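Local coordinates for envelope polyprotein (Puumala orthohantavirus, PDB 5FXU) that forms the ectodomain of the hantaviral surface glycoprotein Gn, an antigenic component of the virion envelope that probably acts together with its partner Gc during entry, at residues Thr188-Val200 / Gly225-Ser237. Sequence-based numbering, arbitrary orientation.
Sequences TVMVRCFLIAKKV and GFQGYYICLVGSS
Two donors meet at the carbonyl oxygen of Gly235: Arg192 NH2 lies 3.1 Å from Gly235 O, and a bridging water gives it a second hydrogen. The guanidinium N-H comes in from above the carbonyl plane, yet Gly235 O stays within 7° of the guanidinium plane. The same water accepts from Arg192 NE and donates to Leu233 O, so the end of the arginine is tied to two carbonyls of the opposing backbone, directly to Gly235 O and through the water to both; its NH1 goes on to Ser23, and Met190 SD rests over one guanidinium face. The side chain bends at chi3 (-70°), which turns the edge of the guanidinium to Gly235 at the end of the strand. Here Gly235, with positive phi, gives its N-H to Met190 O at 2.7 Å, almost straight.

Between strand 188-197 and strand 228-234 runs a regular antiparallel pairing, and it illustrates how a disulfide can join neighbouring antiparallel strands: Cys193 and Cys232 form a non-hydrogen-bonded pair, their sulfurs on the face shared with Leu195 and Tyr230. Strand 340-354 pairs with the other edge of 188-197, and 237-243 with that of 228-234, putting this cross-strand bond at the middle of a β-sheet in the Gn head.

Leu195 CD1 sits over the Tyr230 ring, 3.9 Å from its centroid, while the phenol hydroxyl bonds to Pro342 O. On the reverse face Ile196 CB lies over the Tyr229 ring, 3.9 Å from the ring centroid, and Lys198 CB meets that ring at its edge. The Tyr229 hydroxyl is held by Glu100.

Past the strands, Gln227 reaches its extended side chain across residues 199-200, roughly at right angles to the side chains of Lys199 and Val200: OE1 receives Val200 N at 2.9 Å with an N-H...O angle of 176°, and NE2 bonds to Asp317.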
# COMPACT_ATOMS: atom_id res chain seq x y z
N THR A 188 6.60 4.25 18.63
CA THR A 188 6.50 4.32 17.18
C THR A 188 6.03 2.99 16.59
O THR A 188 6.66 1.99 16.83
CB THR A 188 7.85 4.73 16.61
OG1 THR A 188 8.07 6.10 16.97
CG2 THR A 188 7.89 4.61 15.14
N VAL A 189 4.92 3.01 15.84
CA VAL A 189 4.34 1.78 15.28
C VAL A 189 4.25 1.84 13.76
O VAL A 189 4.15 2.91 13.16
CB VAL A 189 2.94 1.43 15.85
CG1 VAL A 189 2.99 1.30 17.36
CG2 VAL A 189 1.89 2.46 15.48
N MET A 190 4.24 0.67 13.15
CA MET A 190 4.07 0.52 11.72
C MET A 190 2.63 0.78 11.32
O MET A 190 1.69 0.42 12.02
CB MET A 190 4.49 -0.88 11.28
CG MET A 190 4.38 -1.11 9.78
SD MET A 190 5.05 -2.70 9.16
CE MET A 190 6.79 -2.35 9.25
N VAL A 191 2.47 1.43 10.17
CA VAL A 191 1.18 1.62 9.54
C VAL A 191 1.30 1.14 8.11
O VAL A 191 2.27 1.47 7.43
CB VAL A 191 0.73 3.09 9.56
CG1 VAL A 191 -0.69 3.22 9.04
CG2 VAL A 191 0.67 3.59 10.98
N ARG A 192 0.33 0.33 7.69
CA ARG A 192 0.21 -0.14 6.30
C ARG A 192 -1.13 0.27 5.71
O ARG A 192 -2.15 0.01 6.31
CB ARG A 192 0.36 -1.66 6.22
CG ARG A 192 1.80 -2.10 6.33
CD ARG A 192 2.11 -3.50 6.81
NE ARG A 192 1.86 -3.84 8.20
CZ ARG A 192 2.26 -4.97 8.78
NH1 ARG A 192 2.96 -5.87 8.09
NH2 ARG A 192 1.98 -5.18 10.05
N CYS A 193 -1.07 0.92 4.55
CA CYS A 193 -2.20 1.57 3.92
C CYS A 193 -2.38 1.15 2.47
O CYS A 193 -1.41 0.97 1.76
CB CYS A 193 -2.00 3.08 3.91
SG CYS A 193 -1.80 3.84 5.51
N PHE A 194 -3.64 1.04 2.05
CA PHE A 194 -4.02 0.60 0.71
C PHE A 194 -4.88 1.67 0.09
O PHE A 194 -5.79 2.18 0.72
CB PHE A 194 -4.73 -0.76 0.77
CG PHE A 194 -3.93 -1.78 1.51
CD1 PHE A 194 -3.92 -1.80 2.91
CD2 PHE A 194 -3.09 -2.64 0.83
CE1 PHE A 194 -3.11 -2.68 3.61
CE2 PHE A 194 -2.29 -3.55 1.53
CZ PHE A 194 -2.27 -3.57 2.91
N LEU A 195 -4.55 2.03 -1.15
CA LEU A 195 -5.29 3.03 -1.88
C LEU A 195 -6.58 2.46 -2.45
O LEU A 195 -6.55 1.48 -3.20
CB LEU A 195 -4.43 3.56 -3.04
CG LEU A 195 -5.08 4.67 -3.84
CD1 LEU A 195 -5.19 5.93 -3.03
CD2 LEU A 195 -4.22 4.97 -5.04
N ILE A 196 -7.68 3.13 -2.16
CA ILE A 196 -9.01 2.69 -2.60
C ILE A 196 -9.60 3.76 -3.52
O ILE A 196 -9.69 4.93 -3.11
CB ILE A 196 -9.95 2.53 -1.39
CG1 ILE A 196 -9.33 1.67 -0.27
CG2 ILE A 196 -11.31 2.00 -1.82
CD1 ILE A 196 -8.91 0.29 -0.67
N ALA A 197 -10.00 3.39 -4.73
CA ALA A 197 -10.72 4.29 -5.63
C ALA A 197 -12.20 4.34 -5.28
O ALA A 197 -12.88 3.31 -5.24
CB ALA A 197 -10.56 3.83 -7.05
N LYS A 198 -12.69 5.55 -5.04
CA LYS A 198 -14.07 5.78 -4.65
C LYS A 198 -14.52 7.18 -5.06
O LYS A 198 -14.04 8.19 -4.55
CB LYS A 198 -14.22 5.57 -3.13
CG LYS A 198 -15.62 5.78 -2.56
CD LYS A 198 -16.60 4.77 -3.13
CE LYS A 198 -18.01 4.89 -2.54
NZ LYS A 198 -18.79 6.10 -2.87
N LYS A 199 -15.46 7.21 -5.99
CA LYS A 199 -16.02 8.45 -6.54
C LYS A 199 -17.31 8.86 -5.80
O LYS A 199 -18.02 7.99 -5.28
CB LYS A 199 -16.34 8.20 -8.01
CG LYS A 199 -15.69 9.16 -8.96
CD LYS A 199 -15.83 8.73 -10.40
CE LYS A 199 -16.12 9.93 -11.27
NZ LYS A 199 -16.11 9.52 -12.69
N VAL A 200 -17.57 10.17 -5.71
CA VAL A 200 -18.92 10.69 -5.40
C VAL A 200 -19.37 11.55 -6.59
O VAL A 200 -18.54 11.97 -7.40
CB VAL A 200 -19.04 11.49 -4.06
CG1 VAL A 200 -18.91 10.57 -2.87
CG2 VAL A 200 -18.03 12.62 -3.96
N GLY A 225 -7.80 15.69 -9.67
CA GLY A 225 -9.13 15.18 -9.54
C GLY A 225 -9.31 13.75 -9.06
O GLY A 225 -10.45 13.34 -8.90
N PHE A 226 -8.25 12.97 -8.83
CA PHE A 226 -8.42 11.60 -8.32
C PHE A 226 -9.35 11.52 -7.08
O PHE A 226 -9.26 12.34 -6.17
CB PHE A 226 -7.10 10.93 -8.02
CG PHE A 226 -7.28 9.58 -7.36
CD1 PHE A 226 -7.66 8.48 -8.11
CD2 PHE A 226 -7.15 9.44 -5.99
CE1 PHE A 226 -7.87 7.25 -7.50
CE2 PHE A 226 -7.34 8.22 -5.38
CZ PHE A 226 -7.70 7.12 -6.14
N GLN A 227 -10.27 10.57 -7.09
CA GLN A 227 -11.21 10.39 -6.00
C GLN A 227 -11.00 9.05 -5.34
O GLN A 227 -11.08 7.99 -5.97
CB GLN A 227 -12.67 10.55 -6.47
CG GLN A 227 -13.07 12.02 -6.58
CD GLN A 227 -14.54 12.24 -6.87
OE1 GLN A 227 -15.39 12.07 -5.99
NE2 GLN A 227 -14.84 12.63 -8.09
N GLY A 228 -10.67 9.11 -4.05
CA GLY A 228 -10.39 7.91 -3.29
C GLY A 228 -9.86 8.21 -1.92
O GLY A 228 -9.96 9.34 -1.43
N TYR A 229 -9.31 7.20 -1.28
CA TYR A 229 -8.88 7.32 0.10
C TYR A 229 -7.96 6.20 0.43
O TYR A 229 -7.82 5.28 -0.35
CB TYR A 229 -10.08 7.31 1.04
CG TYR A 229 -10.92 6.07 1.03
CD1 TYR A 229 -11.99 5.94 0.14
CD2 TYR A 229 -10.71 5.06 1.95
CE1 TYR A 229 -12.79 4.78 0.14
CE2 TYR A 229 -11.51 3.91 1.97
CZ TYR A 229 -12.54 3.79 1.06
OH TYR A 229 -13.30 2.66 1.09
N TYR A 230 -7.30 6.29 1.59
CA TYR A 230 -6.48 5.19 2.05
C TYR A 230 -7.21 4.50 3.21
O TYR A 230 -7.85 5.16 4.03
CB TYR A 230 -5.07 5.65 2.47
CG TYR A 230 -4.11 5.88 1.33
CD1 TYR A 230 -3.38 4.82 0.79
CD2 TYR A 230 -3.88 7.14 0.83
CE1 TYR A 230 -2.46 5.02 -0.22
CE2 TYR A 230 -2.98 7.35 -0.19
CZ TYR A 230 -2.26 6.30 -0.72
OH TYR A 230 -1.36 6.52 -1.74
N ILE A 231 -7.06 3.17 3.27
CA ILE A 231 -7.49 2.38 4.41
C ILE A 231 -6.25 1.74 4.99
O ILE A 231 -5.45 1.16 4.25
CB ILE A 231 -8.63 1.41 4.03
CG1 ILE A 231 -9.41 1.00 5.26
CG2 ILE A 231 -8.13 0.21 3.24
CD1 ILE A 231 -10.38 2.08 5.74
N CYS A 232 -6.04 1.90 6.29
CA CYS A 232 -4.76 1.57 6.92
C CYS A 232 -5.00 0.67 8.10
O CYS A 232 -6.06 0.72 8.73
CB CYS A 232 -4.03 2.84 7.41
SG CYS A 232 -3.78 4.11 6.13
N LEU A 233 -4.00 -0.15 8.41
CA LEU A 233 -4.00 -0.91 9.63
C LEU A 233 -2.77 -0.53 10.38
O LEU A 233 -1.70 -0.36 9.79
CB LEU A 233 -4.02 -2.41 9.35
CG LEU A 233 -5.32 -3.15 9.04
CD1 LEU A 233 -6.58 -2.69 9.74
CD2 LEU A 233 -5.52 -3.06 7.55
N VAL A 234 -2.92 -0.41 11.70
CA VAL A 234 -1.88 0.06 12.57
C VAL A 234 -1.28 -1.13 13.32
O VAL A 234 -2.00 -1.90 13.93
CB VAL A 234 -2.45 1.07 13.57
CG1 VAL A 234 -1.35 1.68 14.38
CG2 VAL A 234 -3.21 2.17 12.82
N GLY A 235 0.03 -1.25 13.31
CA GLY A 235 0.72 -2.35 13.99
C GLY A 235 0.40 -3.71 13.39
O GLY A 235 0.17 -3.83 12.19
N SER A 236 0.40 -4.73 14.22
CA SER A 236 0.09 -6.06 13.75
C SER A 236 -1.42 -6.32 13.77
O SER A 236 -1.88 -7.27 13.16
CB SER A 236 0.84 -7.08 14.60
OG SER A 236 0.55 -6.89 15.99
N SER A 237 -2.19 -5.48 14.47
CA SER A 237 -3.62 -5.63 14.57
C SER A 237 -4.32 -4.35 14.98
O SER A 237 -3.85 -3.67 15.84
CB SER A 237 -3.92 -6.68 15.64
OG SER A 237 -5.23 -7.17 15.51
O HOH W 1 0.47 -2.29 9.98
O HOH W 2 -17.18 14.49 -7.40